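DNA-(apurinic or apyrimidinic site) endonuclease 2 (Xenopus laevis, PDB 6WCD) acts as a DNA repair nuclease, incising the backbone weakly at abasic sites and removing nucleotides in the 3'-to-5' direction with magnesium or manganese. Local coordinates at residues I11-D23 with D43-F56. Numbering follows the deposited sequence.
Sequences IRATRVGLKETLD and DEPSAIVEGYNSYF. With BU1 (1,4-butanediol), chain F; EDO (1,2-ethanediol), chain E.
Arg12 and Asp43 join two elements of the DNase I-like catalytic domain, and they illustrate how a contact can be polar at both ends and greasy between. Helix 18-25 and the loop before it lie here against short helix 44-47 and the type II turn leading into edge strand 53-57. Asp43, the N-cap of helix 44-47, is gripped side-on by the guanidinium of Arg12, one nitrogen to each oxygen: NE of Arg12 reaches Asp43 OD2 at 2.9 Å, nearly straight at 166°, while NH2 of Arg12 reaches Asp43 OD1 at 2.8 Å, both from the syn side but somewhat out of the carboxylate plane, the second bond less straight. The two planes stand only 19° apart. Arg12 turns to this partner through a bend at chi2 (-70°), and from above the carboxylate plane Ser46 OG gives OD2 of Asp43 a second donor. An alanine in place of Asp43 would probably leave the Arg12 guanidinium without its counter-charge and the Ser46 hydroxyl without its acceptor, setting the arginine free to swing.

In the middle, the two methyls of Val49 divide the helix between them: CG2 meets Leu18 CD2 at 3.5 Å, the two side chains roughly perpendicular, and CG1 rests on CA and CB of Lys19. Phe71 of strand 68-72 packs on both Leu18 and Leu22. Leu22 and Tyr52 run antiparallel alongside one another, placing Leu22 CD1 over the ring centre, 4.0 Å from the centroid, in a CH-pi contact.

At the far end the Asp23 carboxylate is shared. Its OD2 takes Lys19 NZ on the syn lone pair, a salt bridge along the helix, whereas Tyr52 OH donates to the anti lone pair of Asp23 OD1 at 2.8 Å. A water donating to both Asp23 OD1 and Glu50 O ties the helix to the turn.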
# COMPACT_ATOMS: atom_id res chain seq x y z
N ILE A 11 -2.44 3.88 -13.81
CA ILE A 11 -2.63 2.60 -14.49
C ILE A 11 -2.61 2.77 -16.00
O ILE A 11 -1.92 2.05 -16.72
CB ILE A 11 -3.92 1.92 -14.04
CG1 ILE A 11 -3.78 1.43 -12.60
CG2 ILE A 11 -4.28 0.74 -14.94
CD1 ILE A 11 -5.09 0.89 -12.00
N ARG A 12 -3.39 3.70 -16.52
CA ARG A 12 -3.46 3.94 -17.96
C ARG A 12 -2.11 4.39 -18.53
O ARG A 12 -1.77 4.03 -19.66
CB ARG A 12 -4.54 4.96 -18.26
CG ARG A 12 -5.99 4.45 -18.10
CD ARG A 12 -6.28 3.49 -19.18
NE ARG A 12 -7.68 3.07 -19.23
CZ ARG A 12 -8.19 2.47 -20.28
NH1 ARG A 12 -7.43 2.22 -21.35
NH2 ARG A 12 -9.50 2.18 -20.33
N ALA A 13 -1.35 5.18 -17.76
CA ALA A 13 -0.11 5.77 -18.25
C ALA A 13 1.00 4.74 -18.51
O ALA A 13 1.98 5.06 -19.20
CB ALA A 13 0.34 6.81 -17.24
N THR A 14 0.87 3.53 -18.00
CA THR A 14 1.85 2.50 -18.34
C THR A 14 1.80 2.10 -19.81
O THR A 14 2.79 1.58 -20.34
CB THR A 14 1.65 1.23 -17.51
OG1 THR A 14 0.34 0.67 -17.79
CG2 THR A 14 1.78 1.51 -16.06
N ARG A 15 0.67 2.36 -20.50
CA ARG A 15 0.48 2.04 -21.91
C ARG A 15 0.64 0.55 -22.19
O ARG A 15 1.03 0.15 -23.30
CB ARG A 15 1.39 2.89 -22.80
CG ARG A 15 1.13 4.40 -22.64
CD ARG A 15 -0.35 4.75 -22.90
NE ARG A 15 -0.61 6.18 -22.80
CZ ARG A 15 -0.51 7.02 -23.82
NH1 ARG A 15 -0.21 6.57 -25.04
NH2 ARG A 15 -0.75 8.31 -23.60
N VAL A 16 0.31 -0.27 -21.20
CA VAL A 16 0.22 -1.72 -21.35
C VAL A 16 -1.13 -2.14 -20.77
O VAL A 16 -1.57 -1.57 -19.77
CB VAL A 16 1.37 -2.43 -20.60
CG1 VAL A 16 1.27 -3.93 -20.73
CG2 VAL A 16 2.71 -1.97 -21.14
N GLY A 17 -1.75 -3.15 -21.38
CA GLY A 17 -2.96 -3.68 -20.80
C GLY A 17 -2.72 -4.17 -19.38
O GLY A 17 -1.70 -4.78 -19.07
N LEU A 18 -3.69 -3.90 -18.49
CA LEU A 18 -3.46 -4.19 -17.10
C LEU A 18 -3.40 -5.70 -16.82
O LEU A 18 -2.58 -6.11 -15.98
CB LEU A 18 -4.52 -3.49 -16.24
CG LEU A 18 -4.34 -3.59 -14.75
CD1 LEU A 18 -3.02 -3.05 -14.28
CD2 LEU A 18 -5.53 -2.91 -14.08
N LYS A 19 -4.15 -6.55 -17.53
CA LYS A 19 -4.02 -7.97 -17.30
C LYS A 19 -2.59 -8.44 -17.53
O LYS A 19 -2.03 -9.19 -16.72
CB LYS A 19 -4.98 -8.77 -18.17
CG LYS A 19 -4.94 -10.25 -17.83
CD LYS A 19 -6.04 -11.00 -18.52
CE LYS A 19 -6.07 -12.45 -18.05
NZ LYS A 19 -4.75 -13.11 -18.20
N GLU A 20 -1.99 -8.01 -18.64
CA GLU A 20 -0.62 -8.40 -18.96
C GLU A 20 0.32 -7.94 -17.84
O GLU A 20 1.17 -8.71 -17.37
CB GLU A 20 -0.20 -7.81 -20.31
CG GLU A 20 1.26 -7.98 -20.63
CD GLU A 20 1.68 -7.38 -21.98
OE1 GLU A 20 0.80 -7.06 -22.82
OE2 GLU A 20 2.90 -7.23 -22.21
N THR A 21 0.19 -6.67 -17.42
CA THR A 21 1.04 -6.16 -16.35
C THR A 21 0.88 -6.95 -15.07
O THR A 21 1.89 -7.39 -14.49
CB THR A 21 0.70 -4.68 -16.13
OG1 THR A 21 1.01 -3.97 -17.34
CG2 THR A 21 1.44 -4.09 -14.93
N LEU A 22 -0.35 -7.17 -14.61
CA LEU A 22 -0.53 -7.87 -13.35
C LEU A 22 -0.02 -9.30 -13.43
O LEU A 22 0.69 -9.77 -12.53
CB LEU A 22 -2.01 -7.88 -12.91
CG LEU A 22 -2.63 -6.53 -12.61
CD1 LEU A 22 -4.11 -6.75 -12.25
CD2 LEU A 22 -1.91 -5.83 -11.50
N ASP A 23 -0.35 -10.02 -14.51
CA ASP A 23 0.14 -11.40 -14.63
C ASP A 23 1.66 -11.44 -14.57
O ASP A 23 2.24 -12.38 -14.00
CB ASP A 23 -0.37 -11.99 -15.94
CG ASP A 23 -1.88 -12.31 -15.92
OD1 ASP A 23 -2.56 -12.18 -14.88
OD2 ASP A 23 -2.42 -12.73 -16.98
N ASP A 43 -13.76 3.80 -15.83
CA ASP A 43 -12.62 3.06 -16.40
C ASP A 43 -12.67 1.60 -16.00
O ASP A 43 -11.87 1.10 -15.21
CB ASP A 43 -11.30 3.72 -16.02
CG ASP A 43 -10.16 3.24 -16.89
OD1 ASP A 43 -10.46 2.36 -17.74
OD2 ASP A 43 -9.00 3.71 -16.69
N GLU A 44 -13.61 0.90 -16.63
CA GLU A 44 -13.81 -0.51 -16.34
C GLU A 44 -12.57 -1.32 -16.64
O GLU A 44 -12.23 -2.21 -15.84
CB GLU A 44 -15.01 -1.02 -17.14
CG GLU A 44 -15.43 -2.40 -16.70
CD GLU A 44 -16.52 -2.97 -17.60
OE1 GLU A 44 -16.37 -2.88 -18.83
OE2 GLU A 44 -17.53 -3.49 -17.07
N PRO A 45 -11.83 -1.07 -17.72
CA PRO A 45 -10.64 -1.91 -17.98
C PRO A 45 -9.57 -1.78 -16.93
O PRO A 45 -8.79 -2.72 -16.77
CB PRO A 45 -10.16 -1.42 -19.35
CG PRO A 45 -11.42 -0.91 -20.03
CD PRO A 45 -12.19 -0.23 -18.88
N SER A 46 -9.46 -0.65 -16.24
CA SER A 46 -8.46 -0.49 -15.20
C SER A 46 -8.92 -1.08 -13.89
O SER A 46 -8.08 -1.32 -13.03
CB SER A 46 -8.12 0.98 -15.05
OG SER A 46 -7.47 1.49 -16.20
N ALA A 47 -10.20 -1.28 -13.70
CA ALA A 47 -10.74 -1.74 -12.42
C ALA A 47 -11.04 -3.22 -12.41
O ALA A 47 -10.84 -3.86 -11.36
CB ALA A 47 -12.00 -0.95 -12.09
N ILE A 48 -11.52 -3.79 -13.50
CA ILE A 48 -11.96 -5.18 -13.55
C ILE A 48 -11.04 -5.91 -14.50
O ILE A 48 -11.01 -5.63 -15.71
CB ILE A 48 -13.44 -5.27 -13.95
CG1 ILE A 48 -14.26 -4.64 -12.81
CG2 ILE A 48 -13.87 -6.74 -14.08
CD1 ILE A 48 -15.71 -4.55 -13.07
N VAL A 49 -10.25 -6.85 -13.96
CA VAL A 49 -9.29 -7.59 -14.75
C VAL A 49 -9.58 -9.08 -14.60
O VAL A 49 -9.70 -9.58 -13.47
CB VAL A 49 -7.85 -7.27 -14.27
CG1 VAL A 49 -6.87 -8.02 -15.09
CG2 VAL A 49 -7.58 -5.78 -14.37
N GLU A 50 -9.61 -9.77 -15.72
CA GLU A 50 -9.84 -11.22 -15.72
C GLU A 50 -8.82 -11.92 -14.83
O GLU A 50 -7.61 -11.69 -14.96
CB GLU A 50 -9.73 -11.77 -17.14
CG GLU A 50 -10.06 -13.24 -17.22
CD GLU A 50 -9.76 -13.82 -18.60
OE1 GLU A 50 -9.72 -13.04 -19.57
OE2 GLU A 50 -9.55 -15.05 -18.69
N GLY A 51 -9.30 -12.81 -13.96
CA GLY A 51 -8.44 -13.51 -13.05
C GLY A 51 -8.21 -12.85 -11.70
O GLY A 51 -7.50 -13.42 -10.85
N TYR A 52 -8.76 -11.67 -11.47
CA TYR A 52 -8.56 -10.98 -10.22
C TYR A 52 -9.88 -10.43 -9.72
O TYR A 52 -10.80 -10.14 -10.51
CB TYR A 52 -7.62 -9.78 -10.34
CG TYR A 52 -6.23 -10.17 -10.83
CD1 TYR A 52 -6.00 -10.29 -12.19
CD2 TYR A 52 -5.20 -10.46 -9.95
CE1 TYR A 52 -4.73 -10.68 -12.68
CE2 TYR A 52 -3.92 -10.86 -10.44
CZ TYR A 52 -3.73 -10.96 -11.80
OH TYR A 52 -2.47 -11.40 -12.23
N ASN A 53 -9.98 -10.28 -8.40
CA ASN A 53 -11.03 -9.49 -7.77
C ASN A 53 -10.35 -8.31 -7.11
O ASN A 53 -9.31 -8.48 -6.45
CB ASN A 53 -11.91 -10.29 -6.80
CG ASN A 53 -11.17 -11.09 -5.74
OD1 ASN A 53 -11.12 -10.69 -4.56
ND2 ASN A 53 -10.61 -12.22 -6.13
N SER A 54 -10.87 -7.11 -7.34
CA SER A 54 -10.14 -5.92 -6.94
C SER A 54 -10.96 -4.98 -6.08
O SER A 54 -12.18 -4.97 -6.12
CB SER A 54 -9.64 -5.16 -8.16
OG SER A 54 -10.73 -4.60 -8.93
N TYR A 55 -10.21 -4.16 -5.35
CA TYR A 55 -10.71 -3.27 -4.28
C TYR A 55 -9.99 -1.94 -4.42
O TYR A 55 -8.79 -1.86 -4.22
CB TYR A 55 -10.48 -3.90 -2.90
CG TYR A 55 -11.03 -5.31 -2.87
CD1 TYR A 55 -12.37 -5.54 -2.53
CD2 TYR A 55 -10.27 -6.39 -3.35
CE1 TYR A 55 -12.95 -6.80 -2.64
CE2 TYR A 55 -10.84 -7.64 -3.49
CZ TYR A 55 -12.18 -7.84 -3.12
OH TYR A 55 -12.79 -9.06 -3.26
N PHE A 56 -10.74 -0.91 -4.76
CA PHE A 56 -10.19 0.42 -5.04
C PHE A 56 -10.62 1.38 -3.96
O PHE A 56 -11.76 1.30 -3.45
CB PHE A 56 -10.68 0.98 -6.38
CG PHE A 56 -9.92 0.51 -7.58
CD1 PHE A 56 -9.87 -0.78 -7.96
CD2 PHE A 56 -9.27 1.44 -8.36
CE1 PHE A 56 -9.15 -1.20 -9.08
CE2 PHE A 56 -8.57 1.07 -9.47
CZ PHE A 56 -8.54 -0.27 -9.87
C1 BU1 F . -4.28 8.74 -19.11
C2 BU1 F . -2.98 8.10 -19.64
C3 BU1 F . -1.80 9.02 -19.32
C4 BU1 F . -0.69 8.89 -20.37
O5 BU1 F . -5.42 7.89 -19.20
O6 BU1 F . 0.54 9.35 -19.83
C1 EDO E . -6.36 -16.02 -16.22
O1 EDO E . -6.45 -15.71 -17.62
C2 EDO E . -7.76 -16.10 -15.63
O2 EDO E . -7.71 -16.83 -14.39
O HOH W 1 -5.18 -13.07 -15.14
O HOH W 2 0.13 -12.03 -11.01